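Local coordinates for alpha-L-arabinofuranosidase B (Aspergillus kawachii, PDB 6SXT), which hydrolyses terminal non-reducing alpha-L-arabinofuranoside residues from arabinan, arabinoxylan and arabinogalactan side chains, helping to degrade plant hemicellulose, at residues A[16-19]-A[25-28]; A[59-64]-A[106-111]; A[83-88]-A[272-277]; A[146-151]-A[310-315]; A[326-329]-A[333-336]. All blocks are in the same frame, centred on the assembly; numbering follows the deposited sequence.

Contact 1: A[16-19]-A[25-28]; sequences VAAH and LYSS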
loop_
_atom_site.group_PDB
_atom_site.type_symbol
_atom_site.label_atom_id
_atom_site.label_comp_id
_atom_site.label_asym_id
_atom_site.label_seq_id
_atom_site.Cartn_x
_atom_site.Cartn_y
_atom_site.Cartn_z
ATOM N N VAL A 16 -16.376 15.034 -6.419
ATOM C CA VAL A 16 -17.331 14.023 -6.900
ATOM C C VAL A 16 -16.951 12.625 -6.443
ATOM O O VAL A 16 -17.717 11.684 -6.680
ATOM C CB VAL A 16 -17.493 14.104 -8.419
ATOM C CG1 VAL A 16 -18.134 15.442 -8.767
ATOM C CG2 VAL A 16 -16.171 13.873 -9.145
ATOM N N ALA A 17 -15.784 12.461 -5.831
ATOM C CA ALA A 17 -15.390 11.195 -5.189
ATOM C C ALA A 17 -14.405 11.588 -4.113
ATOM O O ALA A 17 -13.501 12.410 -4.387
ATOM C CB ALA A 17 -14.784 10.257 -6.200
ATOM N N ALA A 18 -14.539 11.026 -2.931
ATOM C CA ALA A 18 -13.705 11.450 -1.786
ATOM C C ALA A 18 -13.414 10.199 -0.967
ATOM O O ALA A 18 -14.348 9.587 -0.401
ATOM C CB ALA A 18 -14.443 12.487 -0.967
ATOM N N HIS A 19 -12.174 9.792 -0.935
ATOM C CA HIS A 19 -11.789 8.460 -0.413
ATOM C C HIS A 19 -10.701 8.601 0.660
ATOM O O HIS A 19 -9.648 9.189 0.388
ATOM C CB HIS A 19 -11.202 7.651 -1.535
ATOM C CG HIS A 19 -12.140 7.380 -2.651
ATOM N ND1 HIS A 19 -11.867 7.785 -3.950
ATOM C CD2 HIS A 19 -13.320 6.750 -2.657
ATOM C CE1 HIS A 19 -12.861 7.399 -4.727
ATOM N NE2 HIS A 19 -13.773 6.742 -3.992
ATOM N N LEU A 25 -13.236 13.837 5.022
ATOM C CA LEU A 25 -12.731 14.907 4.139
ATOM C C LEU A 25 -13.727 16.050 4.025
ATOM O O LEU A 25 -13.470 17.008 3.277
ATOM C CB LEU A 25 -12.384 14.279 2.788
ATOM C CG LEU A 25 -11.272 13.242 2.874
ATOM C CD1 LEU A 25 -11.088 12.568 1.534
ATOM C CD2 LEU A 25 -9.976 13.836 3.361
ATOM N N TYR A 26 -14.873 15.911 4.673
ATOM C CA TYR A 26 -15.874 17.005 4.867
ATOM C C TYR A 26 -16.027 17.208 6.358
ATOM O O TYR A 26 -16.134 16.236 7.094
ATOM C CB TYR A 26 -17.235 16.610 4.291
ATOM C CG TYR A 26 -17.324 16.373 2.807
ATOM C CD1 TYR A 26 -16.952 15.171 2.246
ATOM C CD2 TYR A 26 -17.890 17.331 1.985
ATOM C CE1 TYR A 26 -17.086 14.933 0.904
ATOM C CE2 TYR A 26 -18.017 17.109 0.622
ATOM C CZ TYR A 26 -17.620 15.905 0.081
ATOM O OH TYR A 26 -17.773 15.664 -1.256
ATOM N N SER A 27 -16.184 18.454 6.783
ATOM C CA SER A 27 -16.347 18.776 8.218
ATOM C C SER A 27 -17.619 18.135 8.778
ATOM O O SER A 27 -17.622 17.845 9.975
ATOM C CB SER A 27 -16.271 20.276 8.426
ATOM O OG SER A 27 -17.365 20.819 7.794
ATOM N N SER A 28 -18.628 17.843 7.996
ATOM C CA SER A 28 -19.871 17.303 8.580
ATOM C C SER A 28 -19.963 15.797 8.346
ATOM O O SER A 28 -21.019 15.190 8.677
ATOM C CB SER A 28 -21.032 18.006 7.996
ATOM O OG SER A 28 -21.053 17.783 6.607
#

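Contact 2: A[59-64]-A[106-111]; sequences SAQDTF and SAIGAP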
loop_
_atom_site.group_PDB
_atom_site.type_symbol
_atom_site.label_atom_id
_atom_site.label_comp_id
_atom_site.label_asym_id
_atom_site.label_seq_id
_atom_site.Cartn_x
_atom_site.Cartn_y
_atom_site.Cartn_z
ATOM N N SER A 59 -9.277 2.279 16.901
ATOM C CA SER A 59 -9.450 1.350 18.016
ATOM C C SER A 59 -10.512 0.310 17.652
ATOM O O SER A 59 -10.317 -0.894 17.970
ATOM C CB SER A 59 -9.763 2.161 19.266
ATOM O OG SER A 59 -9.961 1.270 20.325
ATOM N N ALA A 60 -11.571 0.730 16.965
ATOM C CA ALA A 60 -12.614 -0.208 16.518
ATOM C C ALA A 60 -12.027 -1.199 15.510
ATOM O O ALA A 60 -12.399 -2.364 15.504
ATOM C CB ALA A 60 -13.799 0.520 15.934
ATOM N N GLN A 61 -11.105 -0.778 14.653
ATOM C CA GLN A 61 -10.438 -1.732 13.751
ATOM C C GLN A 61 -9.618 -2.740 14.557
ATOM O O GLN A 61 -9.744 -3.934 14.326
ATOM C CB GLN A 61 -9.540 -1.026 12.741
ATOM C CG GLN A 61 -8.737 -2.015 11.917
ATOM C CD GLN A 61 -7.878 -1.397 10.856
ATOM O OE1 GLN A 61 -8.352 -0.615 10.046
ATOM N NE2 GLN A 61 -6.598 -1.792 10.835
ATOM N N ASP A 62 -8.804 -2.239 15.473
ATOM C CA ASP A 62 -7.957 -3.127 16.286
ATOM C C ASP A 62 -8.847 -4.173 16.987
ATOM O O ASP A 62 -8.436 -5.363 17.082
ATOM C CB ASP A 62 -7.185 -2.308 17.302
ATOM C CG ASP A 62 -6.111 -1.427 16.703
ATOM O OD1 ASP A 62 -5.794 -1.583 15.518
ATOM O OD2 ASP A 62 -5.539 -0.615 17.488
ATOM N N THR A 63 -10.000 -3.762 17.519
ATOM C CA THR A 63 -10.904 -4.696 18.213
ATOM C C THR A 63 -11.431 -5.742 17.245
ATOM O O THR A 63 -11.409 -6.977 17.536
ATOM C CB THR A 63 -12.045 -3.874 18.846
ATOM O OG1 THR A 63 -11.403 -3.060 19.831
ATOM C CG2 THR A 63 -13.116 -4.719 19.474
ATOM N N PHE A 64 -11.906 -5.314 16.086
ATOM C CA PHE A 64 -12.515 -6.235 15.092
ATOM C C PHE A 64 -11.474 -7.238 14.609
ATOM O O PHE A 64 -11.806 -8.402 14.401
ATOM C CB PHE A 64 -13.080 -5.430 13.926
ATOM C CG PHE A 64 -13.794 -6.281 12.928
ATOM C CD1 PHE A 64 -15.005 -6.872 13.262
ATOM C CD2 PHE A 64 -13.292 -6.478 11.649
ATOM C CE1 PHE A 64 -15.699 -7.621 12.326
ATOM C CE2 PHE A 64 -14.003 -7.210 10.714
ATOM C CZ PHE A 64 -15.217 -7.736 11.047
ATOM N N SER A 106 -4.181 -5.338 2.984
ATOM C CA SER A 106 -4.189 -5.481 4.435
ATOM C C SER A 106 -4.787 -4.218 5.055
ATOM O O SER A 106 -4.578 -3.138 4.520
ATOM C CB SER A 106 -2.753 -5.641 4.920
ATOM O OG SER A 106 -2.698 -5.630 6.325
ATOM N N ALA A 107 -5.400 -4.366 6.210
ATOM C CA ALA A 107 -5.825 -3.183 6.973
ATOM C C ALA A 107 -4.706 -2.594 7.822
ATOM O O ALA A 107 -4.871 -1.479 8.312
ATOM C CB ALA A 107 -6.951 -3.579 7.860
ATOM N N ILE A 108 -3.521 -3.212 7.917
ATOM C CA ILE A 108 -2.519 -2.816 8.948
ATOM C C ILE A 108 -1.140 -2.552 8.355
ATOM O O ILE A 108 -0.193 -2.427 9.140
ATOM C CB ILE A 108 -2.438 -3.845 10.096
ATOM C CG1 ILE A 108 -2.047 -5.257 9.653
ATOM C CG2 ILE A 108 -3.753 -3.850 10.842
ATOM C CD1 ILE A 108 -1.676 -6.207 10.736
ATOM N N GLY A 109 -1.009 -2.444 7.048
ATOM C CA GLY A 109 0.317 -2.206 6.476
ATOM C C GLY A 109 0.766 -0.760 6.528
ATOM O O GLY A 109 1.943 -0.499 6.277
ATOM N N ALA A 110 -0.115 0.192 6.845
ATOM C CA ALA A 110 0.223 1.622 6.764
ATOM C C ALA A 110 -0.289 2.369 7.989
ATOM O O ALA A 110 -1.068 3.316 7.874
ATOM C CB ALA A 110 -0.307 2.210 5.498
ATOM N N PRO A 111 0.195 2.025 9.177
ATOM C CA PRO A 111 -0.175 2.764 10.379
ATOM C C PRO A 111 0.431 4.166 10.330
ATOM O O PRO A 111 1.595 4.357 9.943
ATOM C CB PRO A 111 0.429 1.976 11.540
ATOM C CG PRO A 111 1.653 1.292 10.890
ATOM C CD PRO A 111 1.188 0.955 9.483
#

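Contact 3: A[83-88]-A[272-277]; sequences NHLTQA and GAIILG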
loop_
_atom_site.group_PDB
_atom_site.type_symbol
_atom_site.label_atom_id
_atom_site.label_comp_id
_atom_site.label_asym_id
_atom_site.label_seq_id
_atom_site.Cartn_x
_atom_site.Cartn_y
_atom_site.Cartn_z
ATOM N N ASN A 83 -19.455 6.530 -5.335
ATOM C CA ASN A 83 -18.253 6.108 -6.078
ATOM C C ASN A 83 -17.311 5.295 -5.185
ATOM O O ASN A 83 -16.087 5.573 -5.159
ATOM C CB ASN A 83 -17.556 7.309 -6.723
ATOM C CG ASN A 83 -18.471 7.957 -7.729
ATOM O OD1 ASN A 83 -19.233 7.215 -8.393
ATOM N ND2 ASN A 83 -18.380 9.273 -7.915
ATOM N N HIS A 84 -17.825 4.318 -4.470
ATOM C CA HIS A 84 -17.017 3.505 -3.534
ATOM C C HIS A 84 -16.035 2.644 -4.321
ATOM O O HIS A 84 -16.340 2.155 -5.429
ATOM C CB HIS A 84 -17.947 2.612 -2.725
ATOM C CG HIS A 84 -19.143 3.299 -2.194
ATOM N ND1 HIS A 84 -19.083 4.458 -1.454
ATOM C CD2 HIS A 84 -20.451 2.925 -2.255
ATOM C CE1 HIS A 84 -20.311 4.789 -1.094
ATOM N NE2 HIS A 84 -21.184 3.873 -1.605
ATOM N N LEU A 85 -14.825 2.498 -3.788
ATOM C CA LEU A 85 -13.793 1.649 -4.402
ATOM C C LEU A 85 -13.845 0.243 -3.816
ATOM O O LEU A 85 -13.822 0.076 -2.589
ATOM C CB LEU A 85 -12.423 2.270 -4.147
ATOM C CG LEU A 85 -12.195 3.617 -4.771
ATOM C CD1 LEU A 85 -10.830 4.164 -4.371
ATOM C CD2 LEU A 85 -12.296 3.553 -6.266
ATOM N N THR A 86 -13.944 -0.752 -4.695
ATOM C CA THR A 86 -14.043 -2.169 -4.346
ATOM C C THR A 86 -12.942 -2.965 -5.069
ATOM O O THR A 86 -12.195 -2.436 -5.936
ATOM C CB THR A 86 -15.460 -2.701 -4.636
ATOM O OG1 THR A 86 -15.669 -2.585 -6.043
ATOM C CG2 THR A 86 -16.520 -2.016 -3.805
ATOM N N GLN A 87 -12.853 -4.228 -4.751
ATOM C CA GLN A 87 -11.792 -5.110 -5.285
ATOM C C GLN A 87 -11.755 -4.988 -6.804
ATOM O O GLN A 87 -12.793 -5.180 -7.450
ATOM C CB GLN A 87 -12.055 -6.541 -4.837
ATOM C CG GLN A 87 -10.883 -7.484 -5.040
ATOM C CD GLN A 87 -11.156 -8.846 -4.428
ATOM O OE1 GLN A 87 -12.247 -9.096 -3.858
ATOM N NE2 GLN A 87 -10.167 -9.735 -4.464
ATOM N N ALA A 88 -10.609 -4.660 -7.390
ATOM C CA ALA A 88 -10.540 -4.363 -8.815
ATOM C C ALA A 88 -10.669 -5.676 -9.590
ATOM O O ALA A 88 -10.062 -6.714 -9.284
ATOM C CB ALA A 88 -9.294 -3.654 -9.181
ATOM N N GLY A 272 -14.402 8.273 -16.962
ATOM C CA GLY A 272 -15.056 8.503 -15.672
ATOM C C GLY A 272 -14.941 7.367 -14.661
ATOM O O GLY A 272 -15.419 7.551 -13.559
ATOM N N ALA A 273 -14.283 6.264 -14.952
ATOM C CA ALA A 273 -14.061 5.204 -13.954
ATOM C C ALA A 273 -13.008 5.721 -12.959
ATOM O O ALA A 273 -12.241 6.627 -13.334
ATOM C CB ALA A 273 -13.597 3.929 -14.605
ATOM N N ILE A 274 -12.922 5.078 -11.804
ATOM C CA ILE A 274 -11.895 5.425 -10.819
ATOM C C ILE A 274 -11.053 4.200 -10.529
ATOM O O ILE A 274 -11.617 3.124 -10.238
ATOM C CB ILE A 274 -12.550 5.956 -9.540
ATOM C CG1 ILE A 274 -13.580 7.021 -9.848
ATOM C CG2 ILE A 274 -11.471 6.450 -8.573
ATOM C CD1 ILE A 274 -14.325 7.518 -8.607
ATOM N N ILE A 275 -9.730 4.393 -10.520
ATOM C CA ILE A 275 -8.784 3.301 -10.179
ATOM C C ILE A 275 -7.928 3.724 -8.995
ATOM O O ILE A 275 -7.702 4.953 -8.818
ATOM C CB ILE A 275 -7.881 2.904 -11.350
ATOM C CG1 ILE A 275 -7.159 4.112 -11.927
ATOM C CG2 ILE A 275 -8.673 2.107 -12.382
ATOM C CD1 ILE A 275 -6.203 3.834 -13.080
ATOM N N LEU A 276 -7.467 2.768 -8.238
ATOM C CA LEU A 276 -6.484 3.011 -7.166
ATOM C C LEU A 276 -5.496 1.847 -7.143
ATOM O O LEU A 276 -5.925 0.695 -6.919
ATOM C CB LEU A 276 -7.180 3.159 -5.822
ATOM C CG LEU A 276 -6.202 3.236 -4.650
ATOM C CD1 LEU A 276 -5.260 4.403 -4.748
ATOM C CD2 LEU A 276 -6.964 3.289 -3.348
ATOM N N GLY A 277 -4.225 2.139 -7.411
ATOM C CA GLY A 277 -3.127 1.177 -7.199
ATOM C C GLY A 277 -2.702 0.432 -8.451
ATOM O O GLY A 277 -1.766 -0.332 -8.364
#

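Contact 4: A[146-151]-A[310-315]; sequences GMYAVL and ENIVAA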
loop_
_atom_site.group_PDB
_atom_site.type_symbol
_atom_site.label_atom_id
_atom_site.label_comp_id
_atom_site.label_asym_id
_atom_site.label_seq_id
_atom_site.Cartn_x
_atom_site.Cartn_y
_atom_site.Cartn_z
ATOM N N GLY A 146 -10.117 18.037 -11.193
ATOM C CA GLY A 146 -8.907 17.977 -10.362
ATOM C C GLY A 146 -8.942 16.737 -9.494
ATOM O O GLY A 146 -9.964 16.064 -9.410
ATOM N N MET A 147 -7.811 16.453 -8.892
ATOM C CA MET A 147 -7.660 15.319 -7.988
ATOM C C MET A 147 -6.476 15.620 -7.088
ATOM O O MET A 147 -5.592 16.451 -7.416
ATOM C CB MET A 147 -7.501 14.009 -8.728
ATOM C CG MET A 147 -6.287 13.934 -9.612
ATOM S SD MET A 147 -6.456 12.674 -10.922
ATOM C CE MET A 147 -7.544 13.486 -12.078
ATOM N N TYR A 148 -6.445 14.963 -5.936
ATOM C CA TYR A 148 -5.200 14.903 -5.150
ATOM C C TYR A 148 -5.162 13.559 -4.426
ATOM O O TYR A 148 -6.216 12.917 -4.272
ATOM C CB TYR A 148 -5.023 16.061 -4.144
ATOM C CG TYR A 148 -5.742 15.901 -2.821
ATOM C CD1 TYR A 148 -7.040 16.316 -2.651
ATOM C CD2 TYR A 148 -5.122 15.278 -1.743
ATOM C CE1 TYR A 148 -7.717 16.124 -1.460
ATOM C CE2 TYR A 148 -5.781 15.082 -0.552
ATOM C CZ TYR A 148 -7.079 15.518 -0.399
ATOM O OH TYR A 148 -7.768 15.312 0.778
ATOM N N ALA A 149 -3.985 13.186 -3.976
ATOM C CA ALA A 149 -3.803 12.080 -3.050
ATOM C C ALA A 149 -2.683 12.411 -2.107
ATOM O O ALA A 149 -1.691 13.045 -2.534
ATOM C CB ALA A 149 -3.563 10.778 -3.771
ATOM N N VAL A 150 -2.795 11.882 -0.897
ATOM C CA VAL A 150 -1.643 11.863 0.035
ATOM C C VAL A 150 -1.132 10.427 0.044
ATOM O O VAL A 150 -1.908 9.478 0.332
ATOM C CB VAL A 150 -2.012 12.331 1.449
ATOM C CG1 VAL A 150 -0.845 12.134 2.415
ATOM C CG2 VAL A 150 -2.486 13.788 1.427
ATOM N N LEU A 151 0.124 10.265 -0.328
ATOM C CA LEU A 151 0.783 8.968 -0.564
ATOM C C LEU A 151 2.070 8.881 0.258
ATOM O O LEU A 151 2.578 9.865 0.759
ATOM C CB LEU A 151 1.122 8.836 -2.059
ATOM C CG LEU A 151 -0.019 9.120 -3.036
ATOM C CD1 LEU A 151 0.515 9.068 -4.486
ATOM C CD2 LEU A 151 -1.147 8.118 -2.854
ATOM N N GLU A 310 -2.894 23.270 3.038
ATOM C CA GLU A 310 -2.817 23.815 4.420
ATOM C C GLU A 310 -3.621 22.911 5.369
ATOM O O GLU A 310 -3.130 22.612 6.465
ATOM C CB GLU A 310 -3.356 25.240 4.410
ATOM C CG GLU A 310 -3.226 25.918 5.743
ATOM C CD GLU A 310 -3.596 27.408 5.718
ATOM O OE1 GLU A 310 -4.179 27.865 4.700
ATOM O OE2 GLU A 310 -3.314 28.079 6.719
ATOM N N ASN A 311 -4.752 22.412 4.917
ATOM C CA ASN A 311 -5.611 21.498 5.692
ATOM C C ASN A 311 -4.851 20.190 5.934
ATOM O O ASN A 311 -4.873 19.673 7.064
ATOM C CB ASN A 311 -6.935 21.348 4.998
ATOM C CG ASN A 311 -7.834 20.384 5.720
ATOM O OD1 ASN A 311 -7.639 19.162 5.621
ATOM N ND2 ASN A 311 -8.759 20.920 6.504
ATOM N N ILE A 312 -4.259 19.607 4.893
ATOM C CA ILE A 312 -3.472 18.358 5.014
ATOM C C ILE A 312 -2.369 18.532 6.041
ATOM O O ILE A 312 -2.209 17.696 6.925
ATOM C CB ILE A 312 -2.966 17.933 3.629
ATOM C CG1 ILE A 312 -4.111 17.546 2.721
ATOM C CG2 ILE A 312 -2.004 16.785 3.813
ATOM C CD1 ILE A 312 -3.706 17.463 1.260
ATOM N N VAL A 313 -1.603 19.602 5.958
ATOM C CA VAL A 313 -0.502 19.874 6.899
ATOM C C VAL A 313 -1.102 19.932 8.319
ATOM O O VAL A 313 -0.506 19.338 9.253
ATOM C CB VAL A 313 0.253 21.161 6.533
ATOM C CG1 VAL A 313 1.196 21.587 7.644
ATOM C CG2 VAL A 313 1.037 20.952 5.241
ATOM N N ALA A 314 -2.230 20.562 8.476
ATOM C CA ALA A 314 -2.831 20.681 9.837
ATOM C C ALA A 314 -3.344 19.340 10.340
ATOM O O ALA A 314 -3.528 19.202 11.575
ATOM C CB ALA A 314 -3.916 21.722 9.841
ATOM N N ALA A 315 -3.615 18.378 9.479
ATOM C CA ALA A 315 -3.985 17.009 9.909
ATOM C C ALA A 315 -2.804 16.315 10.583
ATOM O O ALA A 315 -3.038 15.322 11.306
ATOM C CB ALA A 315 -4.522 16.198 8.780
#

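Contact 5: A[326-329]-A[333-336]; sequences PSFT and VVSL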
loop_
_atom_site.group_PDB
_atom_site.type_symbol
_atom_site.label_atom_id
_atom_site.label_comp_id
_atom_site.label_asym_id
_atom_site.label_seq_id
_atom_site.Cartn_x
_atom_site.Cartn_y
_atom_site.Cartn_z
ATOM N N PRO A 326 6.171 -8.998 21.787
ATOM C CA PRO A 326 7.509 -9.021 22.354
ATOM C C PRO A 326 8.622 -8.423 21.489
ATOM O O PRO A 326 9.557 -7.781 21.979
ATOM C CB PRO A 326 7.755 -10.514 22.574
ATOM C CG PRO A 326 6.704 -11.250 21.840
ATOM C CD PRO A 326 5.529 -10.300 21.728
ATOM N N SER A 327 8.563 -8.609 20.215
ATOM C CA SER A 327 9.670 -7.967 19.403
ATOM C C SER A 327 11.130 -8.300 19.841
ATOM O O SER A 327 11.400 -9.294 20.578
ATOM C CB SER A 327 9.506 -6.471 19.337
ATOM O OG SER A 327 10.214 -5.926 18.231
ATOM N N PHE A 328 12.085 -7.551 19.309
ATOM C CA PHE A 328 13.519 -7.911 19.194
ATOM C C PHE A 328 14.383 -6.679 19.362
ATOM O O PHE A 328 13.872 -5.569 19.278
ATOM C CB PHE A 328 13.836 -8.508 17.812
ATOM C CG PHE A 328 13.011 -9.719 17.460
ATOM C CD1 PHE A 328 13.351 -10.989 17.918
ATOM C CD2 PHE A 328 11.860 -9.598 16.685
ATOM C CE1 PHE A 328 12.608 -12.093 17.547
ATOM C CE2 PHE A 328 11.059 -10.690 16.420
ATOM C CZ PHE A 328 11.445 -11.952 16.828
ATOM N N THR A 329 15.693 -6.883 19.526
ATOM C CA THR A 329 16.732 -5.824 19.506
ATOM C C THR A 329 17.796 -6.226 18.484
ATOM O O THR A 329 18.121 -7.414 18.436
ATOM C CB THR A 329 17.398 -5.644 20.879
ATOM O OG1 THR A 329 16.411 -5.724 21.908
ATOM C CG2 THR A 329 18.135 -4.331 20.989
ATOM N N VAL A 333 20.400 -12.840 19.194
ATOM C CA VAL A 333 20.321 -14.125 18.468
ATOM C C VAL A 333 19.217 -14.957 19.078
ATOM O O VAL A 333 19.179 -15.083 20.297
ATOM C CB VAL A 333 21.678 -14.869 18.514
ATOM C CG1 VAL A 333 21.677 -15.993 17.506
ATOM C CG2 VAL A 333 22.807 -13.888 18.263
ATOM N N VAL A 334 18.343 -15.505 18.261
ATOM C CA VAL A 334 17.134 -16.193 18.753
ATOM C C VAL A 334 16.960 -17.522 18.053
ATOM O O VAL A 334 17.466 -17.708 16.937
ATOM C CB VAL A 334 15.869 -15.313 18.533
ATOM C CG1 VAL A 334 16.017 -13.973 19.225
ATOM C CG2 VAL A 334 15.549 -15.162 17.059
ATOM N N SER A 335 16.117 -18.368 18.644
ATOM C CA SER A 335 15.505 -19.493 17.941
ATOM C C SER A 335 13.995 -19.259 18.030
ATOM O O SER A 335 13.533 -18.629 19.003
ATOM C CB SER A 335 15.939 -20.858 18.497
ATOM O OG SER A 335 17.348 -21.023 18.249
ATOM N N LEU A 336 13.286 -19.723 17.039
ATOM C CA LEU A 336 11.822 -19.441 16.887
ATOM C C LEU A 336 11.121 -20.792 16.900
ATOM O O LEU A 336 11.247 -21.611 15.957
ATOM C CB LEU A 336 11.598 -18.643 15.585
ATOM C CG LEU A 336 12.239 -17.267 15.587
ATOM C CD1 LEU A 336 12.208 -16.666 14.207
ATOM C CD2 LEU A 336 11.556 -16.327 16.572
#

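Contact 1: A[16-19]-A[25-28]
Ala18 is where the strand 17-19 meets the loop 25-28: its methyl is touched by two side chains. CD1 of Leu25 lies 4.2 Å from Ala18 CB, and CE1 of the Tyr26 ring comes to 4.1 Å from the same Ala18 CB, approaching obliquely. Leu25 reaches further along the strand than Tyr26 does, its CD1 settling 3.8 Å from His19 O and so resting on backbone as well as on the methyl. In both loop residues CG stands beside the backbone N and opposite the carbonyl carbon (chi1 -63° in each). This brings Leu25 CD1 to the strand and lets Tyr26 CE1 reach Ala18 although the tyrosine CB does not face it.

The second shell sets both partners. Ala18 N is bonded to Asp77 OD1, and its backbone also pairs with Gln78, whose OE1 takes Leu25 N. The Leu25 side chain lies on Glu292 and Val294 of strand 288-296, while Cys5 and Cys15, joined in a disulfide, both touch the Tyr26 side chain. His19 points away from the loop, with ND1 bonded to Tyr164 OH and NE2 to Asn83 O. Just before Ala18, Val16 and Ala17 both pair with Met295, a classic beta bulge in strand 15-20 of the large catalytic-domain sheet, opposite strand 288-296.

No hydrogen bond crosses between the two segments. Their contact is therefore apolar packing of a loop over one face of a sheet strand, with the directional polar bonds left to the surrounding residues.

Contact 2: A[59-64]-A[106-111]
On Gln61 of helix 59-64 a chi1 of 174° throws CG out on the far side from the backbone N; the chain stays extended at the next bond and chi3 then turns the amide, which arrives at Ala107. There NE2 donates a hydrogen bond to Ala107 O, 3.1 Å long and fairly straight at 156°. The donor does not meet a lone pair: it stands well above the carbonyl plane, some 70° out of it, and the oxygen in turn is tilted modestly from the plane of the amide. The same nitrogen lies 3.5 Å from Ala107 CB and also 3.5 Å from Ile108 CG2, so two methyls pack beside the polar group. Gln61 OE1 is bonded to Tyr34 OH; with a partner at each end, the buried amide has its rotation fixed.

Ser106 OG accepts from Ile108 N at 3.0 Å, so the bonded carbonyl lies within an ST turn. Leu36 and Ile47 touch Gln61, placing helix 58-64 against the small antiparallel sheet that contains strands 34-38 and 44-47. The arrangement is a helix side chain tied to the loop that leaves this sheet's edge strand 105-106, in the catalytic domain.

Contact 3: A[83-88]-A[272-277]
Leu85 can be followed from its backbone to the strand 273-276 facing it. CB points toward that strand, and with chi1 at -64° CG stands opposite the carbonyl carbon, where it divides into two branches that go to two different residues. CD2 lies over Ile274, 3.8 Å from Ile274 CG2, and is also near that residue's carbonyl oxygen, with 4.1 Å between Leu85 CD2 and Ile274 O. CD1 turns to Leu276, and Leu85 CD1 is 4.1 Å from both CB and CD2 of Leu276. The leucine crosses each of these side chains at about a right angle, straddling them while Ile275 between them points the other way.

Ile274 has a second partner: its other branch ends at CD1, 3.7 Å from Asn83 CB. Ala17 and His19 of strand 15-20 touch Ile274, and His19 also lies on Leu85, so these side chains pack where the small sheet meets strand 15-20 of the large one. Strand 273-276 leads on to Gly280 and Asp281 of the active site, but the Leu276 side chain is still about 12 Å from the bound inhibitor: this is packing behind the site and not part of it.

Across the two segments the interaction is aliphatic, without a hydrogen bond. Carbons pack in a buried place, consistent with exclusion of water, while Asn83 ND2 donates to Val16 O and Thr136 O.

Contact 4: A[146-151]-A[310-315]
The Tyr148 ring meets Ile312 obliquely: Ile312 CD1 sits 3.6 Å from Tyr148 CE2 and 4.0 Å from CD2 of the same ring. Pro4 and Tyr8 of helix 4-10, Leu25 and Val294 also touch this side chain. Its hydroxyl is hydrogen-bonded to Glu292 OE2, which fixes where the far end of the ring lies. At chi1 82° CG lies between the backbone N and the carbonyl carbon, a crowded position that directs the ring from strand 146-151 toward the helix.

Ile312 of helix 310-315 supplies the helix side of the contact. Its CD1 is shared, lying 3.9 Å from Val150 CG2 as well as against the tyrosine, and its CG2 is also 3.9 Å from Val150 CG2. The isoleucine slides past both strand residues in the opposite direction. Thr229 and Glu292, from the two neighbouring strands, and Ala246 also touch Ile312.

One helix residue thus packs against two same-face residues of a strand flanked by strands 227-235 and 288-296, which sets helix 302-315 on a face of the large antiparallel sheet in this domain of the concanavalin-like clan. Across the segments the contact is hydrophobic, and the tyrosine hydroxyl is taken up by Glu292 OE2.

Contact 5: A[326-329]-A[333-336]
Phe328 is the loop residue that packs against strand 333-336, and both of its contacts with it are made at the ring edge. Val334 CG1 comes to 4.2 Å from Phe328 CD1, near the ring plane, and Leu336 CD2 lies 4.4 Å from Phe328 CZ, again at the edge. The two partners thus share the rim of one ring, Val334 near the CD1 carbon and Leu336 at its far tip. Phe328 CB points toward the strand, as does that of Val334; Leu336 starts off to the side and brings its methyl in by its end. With chi1 at -57° the phenylalanine places CG opposite its carbonyl carbon and turns the ring edge toward the strand.

This buried patch is only moderately close, with no hydrogen bond between the segments, and it thins out quickly along the chain. Pro326, two residues before, and Thr329, just after, are exposed, and Val333 turns its side chain away from the loop. A bound PEG, probably from the crystallisation liquor, lies about 4 Å from the Val334 side chain. The contact is packing, with the Leu336 side chain about 8 Å from that of substrate-binding Leu452.

The phenylalanine ring is closed in by other strands. Phe388 meets it edge-to-face, and Val376, Ile477 and Pro424 touch it. Strand 333-338 itself lies between strands 374-378 and 475-479 in a four-stranded antiparallel sheet of the arabinose-binding beta-trefoil domain, so the loop entering this domain tucks its aromatic side chain against that sheet.

Contacts 1, 3 and 4 form one connected region of the catalytic domain. Contact 1 touches contact 3 through Val16, Ala17 and His19, and touches contact 4 where Leu25 packs on the Tyr148 hydroxyl; contacts 1 and 4 reach the same large sheet. Contact 2 lies apart in that domain, about 21 Å, centre to centre, from contacts 1 and 3. Contact 5 belongs to the arabinose-binding domain, about 43 Å from contact 1 between centres. All five are largely buried where they touch, but contact 5 has exposed flanks, as does helix 59-64 in contact 2. Contact 2 alone uses a hydrogen bond across its segments; the others rely on apolar packing.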